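Local coordinates for protein acetyltransferase, GNAT family (Enterococcus faecalis, PDB 1U6M) that probably transfers acyl groups other than aminoacyl groups as a member of the GNAT acetyltransferase family, at residues I104-Y114 / M175-Q186. Sequence-based numbering, arbitrary orientation.
Sequences IEEETLPNEWY and MTISGHLYNHMQ
Where Glu-112 meets His-184, the beginning of strand 112-120 passes the hairpin strand 180-188 with 9.5 Å between the axes of their short segments and 120° between their directions. These are two strands of the mixed GNAT sheet; strand 148-154 lies between them, and the segment leading into strand 112-120 runs over the final hairpin. That hairpin reverses through a type I' turn from Ile-177 to His-180, while the segment 104-114 bends through a type II turn from Leu-109 to Glu-112.

His-184 sits in the middle of the contact. Its CG is anti to the backbone N (chi1 -165°), which lifts the imidazole towards the segment 104-114. Glu-112 comes from the opposite direction and lays its carboxylate at the ring edge, nearly coplanar with it, although the exact placing of the carboxylate against the ring is doubtful in the model. The bond is weak all the same: NE2 of His-184 lies 2.9 Å from OE1 of Glu-112, but the N-H bends to 125°. That same OE1 accepts the backbone N of Leu-109 at 2.8 Å, a nearly straight bond arriving from above the carboxylate plane, which would hold the carboxylate against the start of the turn. ND1 of His-184 is buried without a polar partner.

Leu-109 covers one face of the imidazole in a CH-pi contact, its CG 4.0 Å from the ring centroid and displaced toward the rim. The CD2 branch of the leucine turns to Met-175 and touches its CE at 3.5 Å; Val-172 also packs against Leu-109. On the ring's edge, CD2 of His-184 approaches O of Glu-107, a carbonyl that accepts a hydrogen bond from Asn-152 of the intervening strand. The thioether of Met-175 reaches the same oxygen, with SD 3.4 Å from O of Glu-107.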
loop_
_atom_site.group_PDB
_atom_site.type_symbol
_atom_site.label_atom_id
_atom_site.label_comp_id
_atom_site.label_asym_id
_atom_site.label_seq_id
_atom_site.Cartn_x
_atom_site.Cartn_y
_atom_site.Cartn_z
ATOM N N ILE A 104 -12.218 -0.424 4.117
ATOM C CA ILE A 104 -13.301 0.004 3.234
ATOM C C ILE A 104 -12.716 0.298 1.842
ATOM O O ILE A 104 -11.742 1.024 1.712
ATOM C CB ILE A 104 -14.116 1.144 3.858
ATOM C CG1 ILE A 104 -14.495 0.755 5.309
ATOM C CG2 ILE A 104 -15.382 1.391 3.055
ATOM C CD1 ILE A 104 -15.368 1.764 6.023
ATOM N N GLU A 105 -13.257 -0.373 0.826
ATOM C CA GLU A 105 -12.654 -0.460 -0.525
ATOM C C GLU A 105 -13.269 0.597 -1.470
ATOM O O GLU A 105 -13.762 0.281 -2.568
ATOM C CB GLU A 105 -12.790 -1.894 -1.116
ATOM C CG GLU A 105 -11.980 -3.022 -0.418
ATOM C CD GLU A 105 -12.360 -4.443 -0.911
ATOM O OE1 GLU A 105 -13.547 -4.637 -1.297
ATOM O OE2 GLU A 105 -11.484 -5.368 -0.910
ATOM N N GLU A 106 -13.244 1.854 -1.026
ATOM C CA GLU A 106 -13.907 2.913 -1.787
ATOM C C GLU A 106 -13.015 4.142 -2.091
ATOM O O GLU A 106 -13.480 5.286 -2.046
ATOM C CB GLU A 106 -15.221 3.299 -1.090
ATOM C CG GLU A 106 -16.325 2.194 -1.175
ATOM C CD GLU A 106 -17.425 2.337 -0.107
ATOM O OE1 GLU A 106 -17.272 3.134 0.848
ATOM O OE2 GLU A 106 -18.450 1.630 -0.227
ATOM N N GLU A 107 -11.753 3.898 -2.441
ATOM C CA GLU A 107 -10.795 4.980 -2.454
ATOM C C GLU A 107 -10.188 5.345 -3.823
ATOM O O GLU A 107 -9.549 6.375 -3.962
ATOM C CB GLU A 107 -9.738 4.758 -1.363
ATOM C CG GLU A 107 -8.996 3.448 -1.392
ATOM C CD GLU A 107 -8.212 3.196 -0.099
ATOM O OE1 GLU A 107 -7.120 2.590 -0.096
ATOM O OE2 GLU A 107 -8.710 3.604 0.946
ATOM N N THR A 108 -10.423 4.506 -4.827
ATOM C CA THR A 108 -9.873 4.715 -6.165
ATOM C C THR A 108 -10.836 5.421 -7.119
ATOM O O THR A 108 -12.028 5.448 -6.863
ATOM C CB THR A 108 -9.357 3.401 -6.816
ATOM O OG1 THR A 108 -10.469 2.621 -7.301
ATOM C CG2 THR A 108 -8.526 2.598 -5.840
ATOM N N LEU A 109 -10.288 6.000 -8.190
ATOM C CA LEU A 109 -11.054 6.445 -9.362
ATOM C C LEU A 109 -10.788 5.536 -10.585
ATOM O O LEU A 109 -9.697 4.961 -10.703
ATOM C CB LEU A 109 -10.710 7.881 -9.742
ATOM C CG LEU A 109 -11.113 9.035 -8.826
ATOM C CD1 LEU A 109 -10.971 10.327 -9.595
ATOM C CD2 LEU A 109 -12.550 8.886 -8.249
ATOM N N PRO A 110 -11.789 5.393 -11.506
ATOM C CA PRO A 110 -11.580 4.539 -12.705
ATOM C C PRO A 110 -10.329 4.929 -13.506
ATOM O O PRO A 110 -9.989 6.093 -13.553
ATOM C CB PRO A 110 -12.856 4.800 -13.549
ATOM C CG PRO A 110 -13.881 5.270 -12.589
ATOM C CD PRO A 110 -13.153 5.996 -11.476
ATOM N N ASN A 111 -9.654 3.992 -14.149
ATOM C CA ASN A 111 -8.549 4.368 -15.056
ATOM C C ASN A 111 -7.188 4.931 -14.492
ATOM O O ASN A 111 -6.274 5.244 -15.264
ATOM C CB ASN A 111 -9.100 5.298 -16.166
ATOM C CG ASN A 111 -10.324 4.677 -16.899
ATOM O OD1 ASN A 111 -11.395 5.305 -16.974
ATOM N ND2 ASN A 111 -10.168 3.426 -17.395
ATOM N N GLU A 112 -7.054 5.034 -13.174
ATOM C CA GLU A 112 -5.745 5.278 -12.563
ATOM C C GLU A 112 -5.043 3.964 -12.148
ATOM O O GLU A 112 -5.697 2.929 -11.940
ATOM C CB GLU A 112 -5.889 6.253 -11.392
ATOM C CG GLU A 112 -6.388 5.601 -10.130
ATOM C CD GLU A 112 -6.977 6.555 -9.161
ATOM O OE1 GLU A 112 -7.511 6.095 -8.135
ATOM O OE2 GLU A 112 -6.944 7.763 -9.420
ATOM N N TRP A 113 -3.712 3.981 -12.084
ATOM C CA TRP A 113 -2.965 3.065 -11.229
ATOM C C TRP A 113 -2.962 3.713 -9.832
ATOM O O TRP A 113 -2.513 4.858 -9.660
ATOM C CB TRP A 113 -1.577 2.885 -11.740
ATOM C CG TRP A 113 -0.786 1.751 -11.071
ATOM C CD1 TRP A 113 -0.667 0.465 -11.509
ATOM C CD2 TRP A 113 0.015 1.837 -9.868
ATOM N NE1 TRP A 113 0.151 -0.259 -10.657
ATOM C CE2 TRP A 113 0.573 0.559 -9.644
ATOM C CE3 TRP A 113 0.292 2.867 -8.956
ATOM C CZ2 TRP A 113 1.421 0.292 -8.553
ATOM C CZ3 TRP A 113 1.137 2.602 -7.856
ATOM C CH2 TRP A 113 1.687 1.338 -7.667
ATOM N N TYR A 114 -3.599 3.053 -8.870
ATOM C CA TYR A 114 -3.784 3.663 -7.577
ATOM C C TYR A 114 -2.643 3.325 -6.575
ATOM O O TYR A 114 -2.320 2.135 -6.360
ATOM C CB TYR A 114 -5.110 3.234 -6.981
ATOM C CG TYR A 114 -5.335 3.816 -5.594
ATOM C CD1 TYR A 114 -5.344 2.988 -4.454
ATOM C CD2 TYR A 114 -5.520 5.180 -5.406
ATOM C CE1 TYR A 114 -5.567 3.524 -3.175
ATOM C CE2 TYR A 114 -5.729 5.716 -4.095
ATOM C CZ TYR A 114 -5.742 4.878 -3.018
ATOM O OH TYR A 114 -5.924 5.400 -1.749
ATOM N N MET A 175 -12.723 12.898 -1.092
ATOM C CA MET A 175 -13.408 11.694 -0.551
ATOM C C MET A 175 -13.524 11.772 0.960
ATOM O O MET A 175 -12.727 12.454 1.595
ATOM C CB MET A 175 -12.670 10.399 -0.922
ATOM C CG MET A 175 -12.228 10.358 -2.360
ATOM S SD MET A 175 -11.748 8.753 -3.018
ATOM C CE MET A 175 -12.024 9.123 -4.756
ATOM N N THR A 176 -14.523 11.091 1.530
ATOM C CA THR A 176 -14.602 10.869 2.988
ATOM C C THR A 176 -14.542 9.372 3.235
ATOM O O THR A 176 -15.426 8.647 2.804
ATOM C CB THR A 176 -15.912 11.427 3.605
ATOM O OG1 THR A 176 -16.121 12.775 3.163
ATOM C CG2 THR A 176 -15.880 11.376 5.150
ATOM N N ILE A 177 -13.497 8.898 3.900
ATOM C CA ILE A 177 -13.425 7.469 4.209
ATOM C C ILE A 177 -13.197 7.260 5.709
ATOM O O ILE A 177 -12.238 7.795 6.276
ATOM C CB ILE A 177 -12.388 6.692 3.315
ATOM N N SER A 178 -14.105 6.499 6.334
ATOM C CA SER A 178 -14.137 6.260 7.794
ATOM C C SER A 178 -13.985 7.548 8.621
ATOM O O SER A 178 -13.239 7.571 9.606
ATOM C CB SER A 178 -13.089 5.215 8.212
ATOM O OG SER A 178 -13.320 3.958 7.598
ATOM N N GLY A 179 -14.684 8.609 8.198
ATOM C CA GLY A 179 -14.708 9.892 8.909
ATOM C C GLY A 179 -13.654 10.909 8.489
ATOM O O GLY A 179 -13.829 12.116 8.683
ATOM N N HIS A 180 -12.558 10.422 7.913
ATOM C CA HIS A 180 -11.459 11.275 7.452
ATOM C C HIS A 180 -11.707 11.785 6.036
ATOM O O HIS A 180 -12.105 11.014 5.172
ATOM C CB HIS A 180 -10.153 10.486 7.512
ATOM C CG HIS A 180 -9.864 9.900 8.861
ATOM N ND1 HIS A 180 -9.525 10.673 9.954
ATOM C CD2 HIS A 180 -9.861 8.615 9.292
ATOM C CE1 HIS A 180 -9.325 9.890 11.000
ATOM N NE2 HIS A 180 -9.522 8.637 10.626
ATOM N N LEU A 181 -11.498 13.079 5.803
ATOM C CA LEU A 181 -11.605 13.638 4.433
ATOM C C LEU A 181 -10.251 13.580 3.703
ATOM O O LEU A 181 -9.204 13.791 4.309
ATOM C CB LEU A 181 -12.165 15.071 4.428
ATOM C CG LEU A 181 -13.535 15.322 5.069
ATOM N N TYR A 182 -10.285 13.299 2.402
ATOM C CA TYR A 182 -9.065 13.178 1.593
ATOM C C TYR A 182 -9.161 13.972 0.314
ATOM O O TYR A 182 -10.246 14.107 -0.213
ATOM C CB TYR A 182 -8.805 11.717 1.232
ATOM C CG TYR A 182 -8.491 10.840 2.410
ATOM C CD1 TYR A 182 -9.502 10.214 3.125
ATOM C CD2 TYR A 182 -7.174 10.615 2.798
ATOM C CE1 TYR A 182 -9.198 9.388 4.229
ATOM C CE2 TYR A 182 -6.860 9.820 3.883
ATOM C CZ TYR A 182 -7.874 9.214 4.595
ATOM O OH TYR A 182 -7.569 8.402 5.640
ATOM N N ASN A 183 -8.027 14.502 -0.163
ATOM C CA ASN A 183 -7.867 14.956 -1.564
ATOM C C ASN A 183 -7.425 13.792 -2.455
ATOM O O ASN A 183 -6.376 13.172 -2.214
ATOM C CB ASN A 183 -6.797 16.071 -1.698
ATOM C CG ASN A 183 -7.175 17.351 -0.969
ATOM O OD1 ASN A 183 -8.065 18.071 -1.408
ATOM N ND2 ASN A 183 -6.474 17.653 0.148
ATOM N N HIS A 184 -8.181 13.516 -3.511
ATOM C CA HIS A 184 -7.712 12.531 -4.470
ATOM C C HIS A 184 -6.977 13.318 -5.533
ATOM O O HIS A 184 -7.526 14.277 -6.073
ATOM C CB HIS A 184 -8.841 11.680 -5.042
ATOM C CG HIS A 184 -8.377 10.439 -5.746
ATOM N ND1 HIS A 184 -7.989 10.432 -7.076
ATOM C CD2 HIS A 184 -8.244 9.161 -5.312
ATOM C CE1 HIS A 184 -7.637 9.203 -7.427
ATOM N NE2 HIS A 184 -7.784 8.413 -6.377
ATOM N N MET A 185 -5.708 12.944 -5.764
ATOM C CA MET A 185 -4.818 13.623 -6.669
ATOM C C MET A 185 -4.375 12.647 -7.771
ATOM O O MET A 185 -4.353 11.440 -7.567
ATOM C CB MET A 185 -3.608 14.178 -5.919
ATOM C CG MET A 185 -3.914 15.058 -4.656
ATOM S SD MET A 185 -2.390 15.709 -3.844
ATOM C CE MET A 185 -2.046 17.080 -4.973
ATOM N N GLN A 186 -4.095 13.145 -8.965
ATOM C CA GLN A 186 -3.589 12.293 -10.030
ATOM C C GLN A 186 -2.460 12.971 -10.711
ATOM O O GLN A 186 -2.366 14.181 -10.709
ATOM C CB GLN A 186 -4.659 11.990 -11.062
ATOM C CG GLN A 186 -5.804 11.194 -10.493
ATOM C CD GLN A 186 -6.735 10.662 -11.547
ATOM O OE1 GLN A 186 -7.329 9.621 -11.369
ATOM N NE2 GLN A 186 -6.846 11.373 -12.653
#